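WipB (Legionella pneumophila, PDB 5NNY) is a translocated effector that acts as a Ser/Thr phosphatase, through the domain described here, and targets the host lysosomal nutrient-sensing machinery. Local coordinates at residues L214-G219 with R288-L293; R218-K223 with E279-T284; F224-S229 with D241-K246. One frame throughout, in Å; residues are numbered along the deposited sequence.

Contact 1. Residues L214-G219 with R288-L293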
# COMPACT_ATOMS: atom_id res chain seq x y z
N LEU A 214 6.92 -14.32 -14.97
CA LEU A 214 5.71 -15.01 -15.42
C LEU A 214 5.37 -16.22 -14.56
O LEU A 214 4.20 -16.61 -14.47
CB LEU A 214 5.86 -15.44 -16.89
CG LEU A 214 6.05 -14.33 -17.92
CD1 LEU A 214 6.37 -14.94 -19.30
CD2 LEU A 214 4.81 -13.47 -18.00
N ASN A 215 6.38 -16.84 -13.93
CA ASN A 215 6.11 -18.00 -13.09
C ASN A 215 5.24 -17.63 -11.90
O ASN A 215 4.37 -18.40 -11.49
CB ASN A 215 7.42 -18.64 -12.63
CG ASN A 215 8.41 -17.63 -12.10
OD1 ASN A 215 8.72 -16.63 -12.77
ND2 ASN A 215 8.92 -17.86 -10.88
N HIS A 216 5.46 -16.44 -11.33
CA HIS A 216 4.61 -15.98 -10.22
C HIS A 216 3.17 -15.77 -10.67
O HIS A 216 2.22 -16.11 -9.96
CB HIS A 216 5.15 -14.67 -9.62
CG HIS A 216 6.44 -14.82 -8.90
ND1 HIS A 216 7.67 -14.75 -9.53
CD2 HIS A 216 6.71 -15.04 -7.59
CE1 HIS A 216 8.63 -14.91 -8.64
NE2 HIS A 216 8.08 -15.09 -7.45
N ILE A 217 2.99 -15.18 -11.85
CA ILE A 217 1.64 -14.93 -12.35
C ILE A 217 0.92 -16.24 -12.61
O ILE A 217 -0.27 -16.39 -12.29
CB ILE A 217 1.71 -14.04 -13.61
CG1 ILE A 217 2.46 -12.76 -13.28
CG2 ILE A 217 0.32 -13.74 -14.18
CD1 ILE A 217 2.75 -11.88 -14.49
N ARG A 218 1.64 -17.23 -13.13
CA ARG A 218 1.04 -18.55 -13.31
C ARG A 218 0.66 -19.16 -11.97
O ARG A 218 -0.40 -19.78 -11.84
CB ARG A 218 2.02 -19.46 -14.07
CG ARG A 218 1.48 -20.85 -14.38
CD ARG A 218 2.56 -21.76 -14.98
NE ARG A 218 2.98 -21.29 -16.29
CZ ARG A 218 2.40 -21.68 -17.43
NH1 ARG A 218 1.39 -22.54 -17.39
NH2 ARG A 218 2.83 -21.21 -18.59
N GLY A 219 1.52 -19.01 -10.96
CA GLY A 219 1.18 -19.52 -9.64
C GLY A 219 -0.03 -18.82 -9.04
O GLY A 219 -0.85 -19.45 -8.38
N ARG A 288 10.41 -13.45 -3.90
CA ARG A 288 11.25 -14.62 -3.67
C ARG A 288 11.02 -15.69 -4.73
O ARG A 288 10.02 -15.68 -5.45
CB ARG A 288 10.97 -15.24 -2.29
CG ARG A 288 11.08 -14.27 -1.14
CD ARG A 288 12.45 -13.59 -1.15
NE ARG A 288 12.61 -12.74 0.02
CZ ARG A 288 13.47 -11.74 0.12
NH1 ARG A 288 14.27 -11.46 -0.90
NH2 ARG A 288 13.54 -11.02 1.24
N GLU A 289 11.94 -16.65 -4.77
CA GLU A 289 11.91 -17.68 -5.80
C GLU A 289 10.63 -18.49 -5.75
O GLU A 289 10.23 -18.99 -4.69
CB GLU A 289 13.13 -18.61 -5.66
CG GLU A 289 13.13 -19.74 -6.71
CD GLU A 289 14.53 -20.34 -6.96
OE1 GLU A 289 14.72 -20.96 -8.02
OE2 GLU A 289 15.43 -20.20 -6.11
N TYR A 290 9.99 -18.64 -6.90
CA TYR A 290 8.79 -19.46 -7.04
C TYR A 290 9.02 -20.36 -8.26
O TYR A 290 8.49 -20.13 -9.35
CB TYR A 290 7.51 -18.59 -7.18
CG TYR A 290 6.25 -19.41 -7.25
CD1 TYR A 290 5.73 -20.00 -6.11
CD2 TYR A 290 5.62 -19.65 -8.47
CE1 TYR A 290 4.60 -20.78 -6.17
CE2 TYR A 290 4.49 -20.43 -8.53
CZ TYR A 290 3.98 -20.98 -7.38
OH TYR A 290 2.85 -21.75 -7.45
N GLY A 291 9.84 -21.40 -8.07
CA GLY A 291 10.33 -22.12 -9.23
C GLY A 291 11.26 -21.27 -10.06
O GLY A 291 11.74 -20.21 -9.63
N ASP A 292 11.53 -21.75 -11.27
CA ASP A 292 12.45 -21.05 -12.16
C ASP A 292 11.88 -19.69 -12.58
O ASP A 292 10.73 -19.60 -13.04
CB ASP A 292 12.74 -21.90 -13.40
CG ASP A 292 13.62 -23.10 -13.10
OD1 ASP A 292 14.38 -23.07 -12.11
OD2 ASP A 292 13.55 -24.08 -13.87
N LEU A 293 12.68 -18.65 -12.42
CA LEU A 293 12.25 -17.30 -12.78
C LEU A 293 12.14 -17.20 -14.30
O LEU A 293 13.13 -17.43 -15.00
CB LEU A 293 13.23 -16.27 -12.24
CG LEU A 293 12.90 -14.78 -12.46
CD1 LEU A 293 11.60 -14.43 -11.72
CD2 LEU A 293 14.04 -13.90 -11.96
O HOH W 1 11.12 -17.49 -9.34
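N215 projects from the first turn of helix 214-224 straight at the loop 288-293, and its amide makes one of the two direct hydrogen bonds there, plus a water-mediated link. ND2 donates to Y290 O at 2.8 Å with an N-H...O angle of 168°; the acceptor lies in the plane of the N215 amide, while the nitrogen stands well above the plane of the Y290 carbonyl. A water accepts a second bond from N215 ND2, at 2.7 Å, and it also accepts from Y290 N and donates to G291 O. OD1 is held from outside the segment by the backbone N of I294, which fixes the amide flip. A first torsion of 47°, which sets CG between the backbone N and the carbonyl carbon, turns the amide toward the loop.

H216 comes next and works through its ring. NE2 donates to R288 O at 2.8 Å (158°), in the ring plane and nearly end-on to the carbonyl, while ND1 is hydrogen-bonded to the backbone N of G213; with both nitrogens engaged, the ring's rotation is pinned. Y290 CB lies over one ring face, 3.9 Å from the H216 ring centroid, a CH-pi contact, and L293 CD1 stands near the ring edge, 4.3 Å from H216 CE1.

One turn later G219, with no side chain, lets the phenol lie against the helix: Y290 OH approaches G219 CA to 3.5 Å, and Y290 CD2 is 3.5 Å from N215 O. Two side-chain-to-backbone hydrogen bonds, from N215 ND2 and H216 NE2, thus fasten the loop between helix 280-286 and strand 301-306 to the helix that follows strand 203-208, within the calcineurin-like phosphoesterase fold.

Contact 2. Residues R218-K223 with E279-T284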
# COMPACT_ATOMS: atom_id res chain seq x y z
N ARG A 218 1.64 -17.23 -13.13
CA ARG A 218 1.04 -18.55 -13.31
C ARG A 218 0.66 -19.16 -11.97
O ARG A 218 -0.40 -19.78 -11.84
CB ARG A 218 2.02 -19.46 -14.07
CG ARG A 218 1.48 -20.85 -14.38
CD ARG A 218 2.56 -21.76 -14.98
NE ARG A 218 2.98 -21.29 -16.29
CZ ARG A 218 2.40 -21.68 -17.43
NH1 ARG A 218 1.39 -22.54 -17.39
NH2 ARG A 218 2.83 -21.21 -18.59
N GLY A 219 1.52 -19.01 -10.96
CA GLY A 219 1.18 -19.52 -9.64
C GLY A 219 -0.03 -18.82 -9.04
O GLY A 219 -0.85 -19.45 -8.38
N LEU A 220 -0.14 -17.51 -9.27
CA LEU A 220 -1.28 -16.76 -8.75
C LEU A 220 -2.57 -17.20 -9.42
O LEU A 220 -3.60 -17.39 -8.75
CB LEU A 220 -1.06 -15.25 -8.95
CG LEU A 220 0.05 -14.60 -8.10
CD1 LEU A 220 0.48 -13.25 -8.65
CD2 LEU A 220 -0.45 -14.42 -6.65
N ALA A 221 -2.55 -17.37 -10.74
CA ALA A 221 -3.75 -17.87 -11.41
C ALA A 221 -4.19 -19.21 -10.83
O ALA A 221 -5.38 -19.44 -10.59
CB ALA A 221 -3.50 -17.98 -12.91
N ARG A 222 -3.22 -20.10 -10.56
CA ARG A 222 -3.54 -21.38 -9.93
C ARG A 222 -4.10 -21.20 -8.53
O ARG A 222 -5.09 -21.83 -8.16
CB ARG A 222 -2.29 -22.26 -9.89
CG ARG A 222 -2.51 -23.58 -9.16
CD ARG A 222 -1.30 -24.50 -9.21
NE ARG A 222 -1.30 -25.35 -10.40
CZ ARG A 222 -0.32 -25.38 -11.29
NH1 ARG A 222 -0.41 -26.19 -12.34
NH2 ARG A 222 0.75 -24.61 -11.14
N LYS A 223 -3.47 -20.33 -7.72
CA LYS A 223 -3.94 -20.10 -6.35
C LYS A 223 -5.38 -19.60 -6.32
O LYS A 223 -6.17 -20.03 -5.48
CB LYS A 223 -3.00 -19.10 -5.66
CG LYS A 223 -3.47 -18.61 -4.29
CD LYS A 223 -2.97 -19.50 -3.20
CE LYS A 223 -3.05 -18.83 -1.83
NZ LYS A 223 -2.59 -19.78 -0.78
N GLU A 279 2.21 -20.79 -1.26
CA GLU A 279 3.04 -19.68 -0.82
C GLU A 279 3.16 -18.58 -1.87
O GLU A 279 3.94 -17.64 -1.68
CB GLU A 279 4.44 -20.19 -0.46
CG GLU A 279 4.45 -21.33 0.56
CD GLU A 279 5.85 -21.86 0.87
OE1 GLU A 279 6.20 -21.94 2.07
OE2 GLU A 279 6.60 -22.19 -0.07
N VAL A 280 2.41 -18.68 -2.97
CA VAL A 280 2.70 -17.83 -4.13
C VAL A 280 2.39 -16.36 -3.83
O VAL A 280 3.07 -15.45 -4.35
CB VAL A 280 1.95 -18.33 -5.37
CG1 VAL A 280 0.44 -18.11 -5.25
CG2 VAL A 280 2.51 -17.66 -6.63
N VAL A 281 1.41 -16.08 -2.97
CA VAL A 281 1.18 -14.68 -2.60
C VAL A 281 2.35 -14.16 -1.77
O VAL A 281 2.87 -13.08 -2.03
CB VAL A 281 -0.17 -14.53 -1.85
CG1 VAL A 281 -0.33 -13.09 -1.34
CG2 VAL A 281 -1.34 -14.85 -2.77
N ALA A 282 2.82 -14.95 -0.80
CA ALA A 282 4.01 -14.55 -0.06
C ALA A 282 5.20 -14.38 -1.01
O ALA A 282 5.94 -13.39 -0.93
CB ALA A 282 4.33 -15.57 1.04
N ALA A 283 5.39 -15.33 -1.93
CA ALA A 283 6.49 -15.24 -2.88
C ALA A 283 6.40 -13.97 -3.73
O ALA A 283 7.40 -13.32 -4.01
CB ALA A 283 6.49 -16.49 -3.76
N THR A 284 5.18 -13.56 -4.08
CA THR A 284 5.02 -12.37 -4.92
C THR A 284 5.32 -11.09 -4.13
O THR A 284 6.06 -10.22 -4.60
CB THR A 284 3.61 -12.34 -5.51
OG1 THR A 284 3.44 -13.47 -6.38
CG2 THR A 284 3.37 -11.06 -6.32
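V280 spreads its two methyl groups over the backbone of G219, where the CA atoms of the two segments are nearest, those of G219 and V280 lying 6.0 Å apart. CG1 meets two things at once: V280 CG1 is 3.6 Å from G219 O and equally near K223 CB one turn on. CG2 points instead at the start of the next residue, with V280 CG2 3.7 Å from L220 N. The first torsion, 69°, places CG1 between the backbone N and the carbonyl carbon and CG2 opposite the N, and in this setting the two methyls sit over the G219-L220 peptide.

L220 packs beside V280. Its CD2 runs against V281 at about a right angle, L220 CD2 lying 4.0 Å from V281 CG2, whereas its other methyl meets T284 end to end, at 3.7 Å between L220 CD1 and T284 OG1. The hydroxyl is satisfied within its own helix: T284 OG1 donates to V280 O at 2.9 Å, and because T284 N reaches the same oxygen from the opposite face of its plane, the carbonyl carries two bonds.

This is helix-helix packing, with the segment axes 9.6 Å apart and running more antiparallel than parallel, at 146°. It joins helix 214-224 to the short helix 280-286 of the phosphatase domain. I243 of helix 233-253 touches L220 and A221.

At the amino end of the short helix, K223 slides past V280 in the opposite direction. Its chain bends at the second torsion (90°), and K223 NZ hydrogen-bonds to D278 O, just ahead of E279 at the N-cap position. The carboxylate of E279 makes a salt bridge with R267 and a hydrogen bond with the backbone N of S276.

Contact 3. Residues F224-S229 with D241-K246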
# COMPACT_ATOMS: atom_id res chain seq x y z
N PHE A 224 -5.73 -18.70 -7.24
CA PHE A 224 -7.07 -18.12 -7.30
C PHE A 224 -8.03 -18.87 -8.21
O PHE A 224 -9.18 -18.45 -8.35
CB PHE A 224 -6.98 -16.66 -7.72
CG PHE A 224 -6.41 -15.78 -6.66
CD1 PHE A 224 -7.15 -15.48 -5.53
CD2 PHE A 224 -5.12 -15.28 -6.78
CE1 PHE A 224 -6.62 -14.67 -4.53
CE2 PHE A 224 -4.58 -14.48 -5.78
CZ PHE A 224 -5.34 -14.17 -4.66
N LYS A 225 -7.58 -19.98 -8.80
CA LYS A 225 -8.43 -20.89 -9.57
C LYS A 225 -9.02 -20.20 -10.80
O LYS A 225 -10.22 -20.26 -11.07
CB LYS A 225 -9.54 -21.49 -8.69
CG LYS A 225 -9.02 -22.29 -7.49
CD LYS A 225 -10.15 -22.84 -6.61
CE LYS A 225 -10.88 -24.00 -7.28
NZ LYS A 225 -11.93 -24.57 -6.39
N VAL A 226 -8.16 -19.53 -11.56
CA VAL A 226 -8.56 -18.88 -12.80
C VAL A 226 -7.62 -19.39 -13.89
O VAL A 226 -6.49 -19.81 -13.61
CB VAL A 226 -8.53 -17.34 -12.69
CG1 VAL A 226 -9.60 -16.85 -11.73
CG2 VAL A 226 -7.14 -16.86 -12.26
N PRO A 227 -8.08 -19.38 -15.14
CA PRO A 227 -7.21 -19.85 -16.23
C PRO A 227 -6.03 -18.92 -16.45
O PRO A 227 -6.17 -17.70 -16.45
CB PRO A 227 -8.14 -19.85 -17.45
CG PRO A 227 -9.52 -19.82 -16.90
CD PRO A 227 -9.42 -19.04 -15.62
N TYR A 228 -4.85 -19.52 -16.60
CA TYR A 228 -3.65 -18.79 -16.97
C TYR A 228 -3.47 -18.89 -18.48
O TYR A 228 -3.43 -19.99 -19.03
CB TYR A 228 -2.41 -19.35 -16.26
CG TYR A 228 -1.13 -18.66 -16.71
CD1 TYR A 228 -0.76 -17.43 -16.17
CD2 TYR A 228 -0.30 -19.23 -17.69
CE1 TYR A 228 0.40 -16.79 -16.57
CE2 TYR A 228 0.87 -18.60 -18.09
CZ TYR A 228 1.21 -17.37 -17.54
OH TYR A 228 2.36 -16.72 -17.95
N SER A 229 -3.35 -17.74 -19.14
CA SER A 229 -3.07 -17.71 -20.57
C SER A 229 -1.99 -16.68 -20.84
O SER A 229 -2.08 -15.54 -20.37
CB SER A 229 -4.32 -17.40 -21.40
OG SER A 229 -3.99 -17.21 -22.78
N ASP A 241 -6.23 -9.49 -14.93
CA ASP A 241 -7.57 -9.05 -14.56
C ASP A 241 -8.31 -10.12 -13.75
O ASP A 241 -8.96 -9.81 -12.75
CB ASP A 241 -8.37 -8.72 -15.83
CG ASP A 241 -7.93 -7.44 -16.50
OD1 ASP A 241 -7.16 -6.66 -15.90
OD2 ASP A 241 -8.34 -7.21 -17.66
N ALA A 242 -8.24 -11.37 -14.20
CA ALA A 242 -8.92 -12.45 -13.49
C ALA A 242 -8.32 -12.67 -12.11
O ALA A 242 -9.05 -12.89 -11.13
CB ALA A 242 -8.86 -13.74 -14.31
N ILE A 243 -6.99 -12.63 -12.01
CA ILE A 243 -6.34 -12.75 -10.72
C ILE A 243 -6.79 -11.63 -9.78
O ILE A 243 -7.13 -11.87 -8.63
CB ILE A 243 -4.81 -12.77 -10.89
CG1 ILE A 243 -4.39 -14.09 -11.52
CG2 ILE A 243 -4.11 -12.61 -9.53
CD1 ILE A 243 -3.05 -14.03 -12.24
N ASN A 244 -6.82 -10.39 -10.28
CA ASN A 244 -7.18 -9.28 -9.41
C ASN A 244 -8.65 -9.31 -9.05
O ASN A 244 -9.03 -8.84 -7.97
CB ASN A 244 -6.80 -7.94 -10.06
CG ASN A 244 -5.31 -7.64 -9.96
OD1 ASN A 244 -4.67 -7.94 -8.94
ND2 ASN A 244 -4.75 -7.07 -11.01
N LYS A 245 -9.51 -9.86 -9.92
CA LYS A 245 -10.93 -9.96 -9.58
C LYS A 245 -11.14 -10.92 -8.43
O LYS A 245 -11.91 -10.63 -7.51
CB LYS A 245 -11.75 -10.42 -10.78
CG LYS A 245 -13.25 -10.54 -10.49
CD LYS A 245 -14.03 -11.10 -11.68
CE LYS A 245 -15.53 -10.98 -11.51
NZ LYS A 245 -16.30 -11.59 -12.64
N LYS A 246 -10.49 -12.08 -8.47
CA LYS A 246 -10.54 -13.01 -7.35
C LYS A 246 -9.96 -12.38 -6.10
O LYS A 246 -10.48 -12.58 -4.99
CB LYS A 246 -9.81 -14.31 -7.70
CG LYS A 246 -10.49 -15.13 -8.79
CD LYS A 246 -11.87 -15.58 -8.30
CE LYS A 246 -12.51 -16.59 -9.22
NZ LYS A 246 -12.61 -16.08 -10.60
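Loop-on-helix packing, almost wholly apolar, joins the segment that leaves helix 214-224 to the middle of the next helix, 233-253. The turn is marked by K225, whose positive phi and two bonds back into the last turn make a Schellman motif, and the chain then runs along the second helix, with F224 nearest K246 and V226 nearest A242 by CA position.

F224 uses both its ring and its backbone. F224 CD2 lies 4.0 Å from I243 CG2, the side chains crossing at about a right angle, and I243 O sits over one ring face. F224 CD1 is also 3.6 Å from K246 CB, and F224 O is 3.6 Å from K246 CG. V226 divides its methyls: CG2 rests 4.0 Å from I243 CG1, while CG1 lies along the lysine, 3.5 Å from K246 CG. Its CB meets A242 CB at 4.0 Å.

The lysine chain is bent at its second torsion (-63°) and again at the fourth (-56°), which curls it back so that K246 NZ comes to 3.3 Å from V226 CG1. Elsewhere F224 touches I192 of strand 190-198, and S229 hydrogen-bonds to D235 and T239 nearer the start of helix 233-253. No hydrogen bond crosses between the two segments themselves, so their contact is apolar packing, with K246 contributing mainly its methylenes.

Overall arrangement
Contacts 1 and 2 both use helix 214-224, and contact 3 begins at its end. Contacts 1 and 2 share R218 and G219, their centres are about 8 Å apart, and Y290 CE1 packs 3.7 Å from V280 CB; a probable hydrogen bond, R288 N to A283 O at 3.0 Å, ties the start of the loop back to the last turn of the short helix. The centre of contact 3 is about 11 Å from that of contact 2 and about 15 Å from that of contact 1. A probable bond from V226 N to A221 O (2.9 Å) links contact 3 to contact 2, and I243 CD1 lies 3.7 Å from I217 O of contact 1.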